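Local coordinates for protein carbohydrate deacetylase Agd3 (Neosartorya fumigata, PDB 6NWZ) that removes acetyl groups from a fungal exopolysaccharide, probably galactosaminogalactan, and is required for biofilm formation by Aspergillus fumigatus, at residues V29-D33 / S34-S38; I430-P433 / A434-G437; T627-A630 / T631-C635. One frame throughout, in Å; residues are numbered along the deposited sequence.

Contact 1: V29-D33 / S34-S38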
loop_
_atom_site.group_PDB
_atom_site.type_symbol
_atom_site.label_atom_id
_atom_site.label_comp_id
_atom_site.label_asym_id
_atom_site.label_seq_id
_atom_site.Cartn_x
_atom_site.Cartn_y
_atom_site.Cartn_z
ATOM N N VAL A 29 -4.086 -0.798 23.045
ATOM C CA VAL A 29 -3.235 -1.904 22.621
ATOM C C VAL A 29 -2.287 -2.234 23.762
ATOM O O VAL A 29 -1.494 -1.384 24.184
ATOM C CB VAL A 29 -2.459 -1.569 21.338
ATOM C CG1 VAL A 29 -1.464 -2.667 21.029
ATOM C CG2 VAL A 29 -3.420 -1.375 20.177
ATOM N N ILE A 30 -2.366 -3.468 24.254
ATOM C CA ILE A 30 -1.576 -3.939 25.388
ATOM C C ILE A 30 -0.627 -5.017 24.886
ATOM O O ILE A 30 -1.064 -6.012 24.296
ATOM C CB ILE A 30 -2.472 -4.472 26.516
ATOM C CG1 ILE A 30 -3.390 -3.360 27.038
ATOM C CG2 ILE A 30 -1.630 -5.052 27.639
ATOM C CD1 ILE A 30 -4.400 -3.826 28.055
ATOM N N ALA A 31 0.670 -4.824 25.122
ATOM C CA ALA A 31 1.681 -5.761 24.654
ATOM C C ALA A 31 2.888 -5.691 25.580
ATOM O O ALA A 31 2.966 -4.837 26.467
ATOM C CB ALA A 31 2.080 -5.473 23.201
ATOM N N LYS A 32 3.837 -6.606 25.367
ATOM C CA LYS A 32 5.011 -6.665 26.234
ATOM C C LYS A 32 6.081 -5.667 25.809
ATOM O O LYS A 32 6.731 -5.049 26.659
ATOM C CB LYS A 32 5.586 -8.083 26.253
ATOM C CG LYS A 32 4.559 -9.150 26.587
ATOM C CD LYS A 32 5.189 -10.391 27.197
ATOM C CE LYS A 32 6.304 -10.942 26.336
ATOM N NZ LYS A 32 6.902 -12.152 26.958
ATOM N N ASP A 33 6.281 -5.500 24.504
ATOM C CA ASP A 33 7.292 -4.599 23.974
ATOM C C ASP A 33 6.756 -3.973 22.694
ATOM O O ASP A 33 5.663 -4.305 22.224
ATOM C CB ASP A 33 8.615 -5.331 23.721
ATOM C CG ASP A 33 8.426 -6.633 22.960
ATOM O OD1 ASP A 33 8.019 -7.638 23.579
ATOM O OD2 ASP A 33 8.669 -6.648 21.736
ATOM N N SER A 34 7.546 -3.064 22.120
ATOM C CA SER A 34 7.115 -2.369 20.914
ATOM C C SER A 34 6.979 -3.316 19.726
ATOM O O SER A 34 6.125 -3.100 18.858
ATOM C CB SER A 34 8.093 -1.245 20.585
ATOM O OG SER A 34 9.402 -1.760 20.427
ATOM N N SER A 35 7.804 -4.364 19.664
ATOM C CA SER A 35 7.670 -5.331 18.578
ATOM C C SER A 35 6.325 -6.045 18.646
ATOM O O SER A 35 5.642 -6.198 17.626
ATOM C CB SER A 35 8.815 -6.342 18.625
ATOM O OG SER A 35 10.046 -5.695 18.898
ATOM N N ALA A 36 5.923 -6.478 19.842
ATOM C CA ALA A 36 4.635 -7.145 19.991
ATOM C C ALA A 36 3.490 -6.214 19.613
ATOM O O ALA A 36 2.576 -6.603 18.879
ATOM C CB ALA A 36 4.467 -7.656 21.421
ATOM N N ALA A 37 3.531 -4.970 20.098
ATOM C CA ALA A 37 2.451 -4.026 19.825
ATOM C C ALA A 37 2.377 -3.655 18.350
ATOM O O ALA A 37 1.305 -3.286 17.860
ATOM C CB ALA A 37 2.621 -2.767 20.675
ATOM N N SER A 38 3.498 -3.744 17.631
ATOM C CA SER A 38 3.509 -3.343 16.229
ATOM C C SER A 38 2.610 -4.230 15.376
ATOM O O SER A 38 2.055 -3.763 14.375
ATOM C CB SER A 38 4.937 -3.361 15.692
ATOM O OG SER A 38 5.539 -4.625 15.905
HETATM O O HOH W 1 10.798 -4.464 21.140
#
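D33 reaches over the first turn of helix 34-47, where its carboxylate meets the backbone of S35 and A36. A chi1 of 48° turns CG back so that OD2 faces the N-H groups of S35 and A36. CB stays against the adjacent peptide of S34. CG comes within 4.0 Å of A36 N. Of the two carboxylate oxygens, OD1 only brushes A36 CB, while OD2 does the capping. It accepts weakly from S35 N at 3.2 Å and, also weakly, from A36 N at 3.3 Å. A water adds a third donor to OD2 and also bonds S34 OG and S35 OG, tying both serine hydroxyls to the cap.

The main chain of D33 supplies the firmer bond: A37 N donates to D33 O at 3.1 Å, nearly straight (165°) and in the carbonyl plane. Below the cap, small side chains let strand and helix approach closely. A31 CB lies 3.7 Å from both A36 CB and A37 CB, and V29 CG1 reaches A37 CB at 4.1 Å. This is an aspartate N-cap at a tight strand-to-helix turn, where strand 22-31 passes into helix 34-47 ahead of strand 51-55, its parallel neighbour.

Contact 2: I430-P433 / A434-G437; sequences IIPP and AITG
P432 and I435 close a reverse turn: I435 N donates to P432 O at 2.9 Å. The N-H points well at the oxygen, but the donor stands 56° out of the carbonyl plane, so it does not use an in-plane lone pair. The backbone angles of P433 and A434 between them fit a type II beta turn, with A434 at positive phi. Both prolines lack an N-H, so the two residues contribute acceptors alone, and their carbonyls are taken in succession. P433 O receives the hydroxyl of T436, OG1 to O 2.6 Å, in the carbonyl plane and with a C=O...OG1 angle of 160°. A chi1 of 64° swings OG1 back over the backbone of T436 toward P433 O. The same OG1 accepts from Q395 N, so it serves as donor and acceptor together.

Apolar contact accompanies these bonds where I435 CD1 comes back to P432 CG at 4.0 Å. Separately, the ring carbon P433 CG lies beside the T436 hydroxyl, 3.7 Å from OG1, the two side chains meeting at about a right angle. Two further main-chain groups have partners outside the turn: I435 O takes R461 NH1, and G437 N donates to N396 OD1.

P433 is about 4 Å from the zinc ligand H392, side chain to side chain. The turn lies in the loop between strand 429-430 and helix 441-449, with P432 against strand 454-456 and I435 against R491 of strand 487-492.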
loop_
_atom_site.group_PDB
_atom_site.type_symbol
_atom_site.label_atom_id
_atom_site.label_comp_id
_atom_site.label_asym_id
_atom_site.label_seq_id
_atom_site.Cartn_x
_atom_site.Cartn_y
_atom_site.Cartn_z
ATOM N N ILE A 430 7.178 14.319 -11.029
ATOM C CA ILE A 430 7.968 13.583 -12.002
ATOM C C ILE A 430 8.347 12.235 -11.410
ATOM O O ILE A 430 8.270 12.012 -10.202
ATOM C CB ILE A 430 9.248 14.335 -12.427
ATOM C CG1 ILE A 430 10.258 14.354 -11.275
ATOM C CG2 ILE A 430 8.923 15.742 -12.884
ATOM C CD1 ILE A 430 11.608 14.920 -11.656
ATOM N N ILE A 431 8.762 11.333 -12.292
ATOM C CA ILE A 431 9.478 10.126 -11.892
ATOM C C ILE A 431 10.957 10.403 -12.132
ATOM O O ILE A 431 11.410 10.355 -13.284
ATOM C CB ILE A 431 9.001 8.894 -12.677
ATOM C CG1 ILE A 431 7.478 8.737 -12.564
ATOM C CG2 ILE A 431 9.738 7.647 -12.199
ATOM C CD1 ILE A 431 6.926 7.506 -13.262
ATOM N N PRO A 432 11.736 10.718 -11.101
ATOM C CA PRO A 432 13.137 11.110 -11.317
ATOM C C PRO A 432 13.912 10.005 -12.011
ATOM O O PRO A 432 13.691 8.813 -11.743
ATOM C CB PRO A 432 13.660 11.368 -9.893
ATOM C CG PRO A 432 12.667 10.718 -8.979
ATOM C CD PRO A 432 11.351 10.785 -9.681
ATOM N N PRO A 433 14.828 10.356 -12.914
ATOM C CA PRO A 433 15.450 9.343 -13.783
ATOM C C PRO A 433 16.348 8.416 -12.977
ATOM O O PRO A 433 17.342 8.853 -12.392
ATOM C CB PRO A 433 16.245 10.181 -14.789
ATOM C CG PRO A 433 16.567 11.450 -14.041
ATOM C CD PRO A 433 15.414 11.696 -13.102
ATOM N N ALA A 434 15.987 7.132 -12.942
ATOM C CA ALA A 434 16.680 6.136 -12.123
ATOM C C ALA A 434 16.711 6.541 -10.653
ATOM O O ALA A 434 17.625 6.161 -9.916
ATOM C CB ALA A 434 18.103 5.881 -12.632
ATOM N N ILE A 435 15.706 7.314 -10.228
ATOM C CA ILE A 435 15.604 7.848 -8.872
ATOM C C ILE A 435 16.917 8.522 -8.488
ATOM O O ILE A 435 17.550 8.156 -7.490
ATOM C CB ILE A 435 15.214 6.745 -7.868
ATOM C CG1 ILE A 435 14.088 5.891 -8.443
ATOM C CG2 ILE A 435 14.726 7.350 -6.557
ATOM C CD1 ILE A 435 12.826 6.679 -8.734
ATOM N N THR A 436 17.342 9.505 -9.282
ATOM C CA THR A 436 18.590 10.219 -9.050
ATOM C C THR A 436 18.318 11.706 -8.849
ATOM O O THR A 436 17.270 12.231 -9.235
ATOM C CB THR A 436 19.590 10.017 -10.208
ATOM O OG1 THR A 436 19.070 10.579 -11.420
ATOM C CG2 THR A 436 19.872 8.538 -10.420
ATOM N N GLY A 437 19.282 12.383 -8.228
ATOM C CA GLY A 437 19.151 13.788 -7.917
ATOM C C GLY A 437 18.399 14.097 -6.643
ATOM O O GLY A 437 18.276 15.277 -6.287
#

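Contact 3: T627-A630 / T631-C635; sequences TVTA and TGNTC
Two torsions of N633 turn its amide back toward T629 and A630. A chi1 of -67° sends CG away from the residue's own C=O, on the flank of its N-H, and chi2 of -31° then leaves OD1 on the same side of the CB-CG bond as CA, so that this oxygen, and not ND2, faces the strand end. There OD1 accepts from A630 N. The bond is straight, 164° at the hydrogen, but long and weak at 3.5 Å. OD1 also rests on the carbon side of T629, 3.5 Å from CB and 3.6 Å from CG2, with the two side chains alongside each other and pointing the same way.

The backbone bond between the same two residues is much firmer: N633 N donates to A630 O at 2.8 Å. Its donor stands well out of the carbonyl plane and is not on a lone pair. T631 and G632 occupy the corners, and their backbone angles match a type II beta turn with glycine at the positive-phi third position. T634 OG1 adds a weak bond to T631 O.

Hydroxyls at the edge point to other strands and loops: T629 OG1 bonds G613 O, and T631 OG1 bonds C610 O. Just beyond the turn, C635 is disulfide-bonded to C610, so C610 takes both the disulfide, at SG, and the T631 hydroxyl, at O. Chemically, N633 and A630 thus exchange donor and acceptor roles: one strong main-chain bond defines the turn, the weak side-chain bond adds a second link between the same residues, and the disulfide ties the chain just after the turn covalently to C610.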
loop_
_atom_site.group_PDB
_atom_site.type_symbol
_atom_site.label_atom_id
_atom_site.label_comp_id
_atom_site.label_asym_id
_atom_site.label_seq_id
_atom_site.Cartn_x
_atom_site.Cartn_y
_atom_site.Cartn_z
ATOM N N THR A 627 -19.670 11.388 17.106
ATOM C CA THR A 627 -19.215 12.773 17.096
ATOM C C THR A 627 -17.746 12.815 16.707
ATOM O O THR A 627 -16.922 12.107 17.294
ATOM C CB THR A 627 -19.418 13.443 18.462
ATOM O OG1 THR A 627 -20.816 13.478 18.775
ATOM C CG2 THR A 627 -18.869 14.864 18.453
ATOM N N VAL A 628 -17.426 13.647 15.719
ATOM C CA VAL A 628 -16.067 13.812 15.221
ATOM C C VAL A 628 -15.446 15.018 15.905
ATOM O O VAL A 628 -16.067 16.086 15.978
ATOM C CB VAL A 628 -16.050 13.991 13.695
ATOM C CG1 VAL A 628 -14.627 14.170 13.205
ATOM C CG2 VAL A 628 -16.715 12.812 13.017
ATOM N N THR A 629 -14.219 14.856 16.393
ATOM C CA THR A 629 -13.518 15.924 17.086
ATOM C C THR A 629 -12.055 15.926 16.670
ATOM O O THR A 629 -11.546 14.956 16.106
ATOM C CB THR A 629 -13.612 15.772 18.607
ATOM O OG1 THR A 629 -13.241 14.435 18.965
ATOM C CG2 THR A 629 -15.022 16.054 19.094
ATOM N N ALA A 630 -11.384 17.033 16.971
ATOM C CA ALA A 630 -9.951 17.179 16.751
ATOM C C ALA A 630 -9.457 18.290 17.670
ATOM O O ALA A 630 -10.237 18.898 18.407
ATOM C CB ALA A 630 -9.638 17.471 15.282
ATOM N N THR A 631 -8.149 18.549 17.627
ATOM C CA THR A 631 -7.566 19.620 18.430
ATOM C C THR A 631 -8.169 20.965 18.041
ATOM O O THR A 631 -7.961 21.447 16.921
ATOM C CB THR A 631 -6.046 19.659 18.273
ATOM O OG1 THR A 631 -5.502 18.365 18.561
ATOM C CG2 THR A 631 -5.443 20.678 19.231
ATOM N N GLY A 632 -8.914 21.575 18.961
ATOM C CA GLY A 632 -9.679 22.762 18.644
ATOM C C GLY A 632 -10.830 22.540 17.689
ATOM O O GLY A 632 -11.375 23.516 17.163
ATOM N N ASN A 633 -11.218 21.283 17.450
ATOM C CA ASN A 633 -12.275 20.935 16.496
ATOM C C ASN A 633 -12.037 21.572 15.127
ATOM O O ASN A 633 -12.980 21.905 14.401
ATOM C CB ASN A 633 -13.658 21.302 17.038
ATOM C CG ASN A 633 -14.055 20.458 18.236
ATOM O OD1 ASN A 633 -13.667 19.294 18.344
ATOM N ND2 ASN A 633 -14.828 21.041 19.143
ATOM N N THR A 634 -10.765 21.737 14.770
ATOM C CA THR A 634 -10.358 22.256 13.474
ATOM C C THR A 634 -9.282 21.358 12.889
ATOM O O THR A 634 -8.475 20.773 13.619
ATOM C CB THR A 634 -9.808 23.685 13.563
ATOM O OG1 THR A 634 -8.693 23.708 14.464
ATOM C CG2 THR A 634 -10.875 24.649 14.048
ATOM N N CYS A 635 -9.271 21.265 11.563
ATOM C CA CYS A 635 -8.225 20.539 10.862
ATOM C C CYS A 635 -8.153 21.051 9.433
ATOM O O CYS A 635 -9.186 21.313 8.811
ATOM C CB CYS A 635 -8.477 19.029 10.872
ATOM S SG CYS A 635 -7.064 18.065 10.285
#

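Overall arrangement
The three contacts follow one another along the chain, each within a different family region: carbohydrate-binding module, deacetylase and C-terminal. None touches another. Centres of contacts 1 and 3 lie about 28 Å apart, while contact 2 stands about 38 Å from contact 1 and about 39 Å from contact 3. Contacts 1 and 3 are related through strand pairing: strand 22-31 runs antiparallel to 613-618, which in turn pairs antiparallel with 622-629. The C-terminal end of the chain therefore returns to the N-terminal module. Contact 2 packs against strands 454-456 and 487-492 of the deacetylase-domain sheet, near zinc ligands, whereas contacts 1 and 3 are structural turns away from the annotated sites.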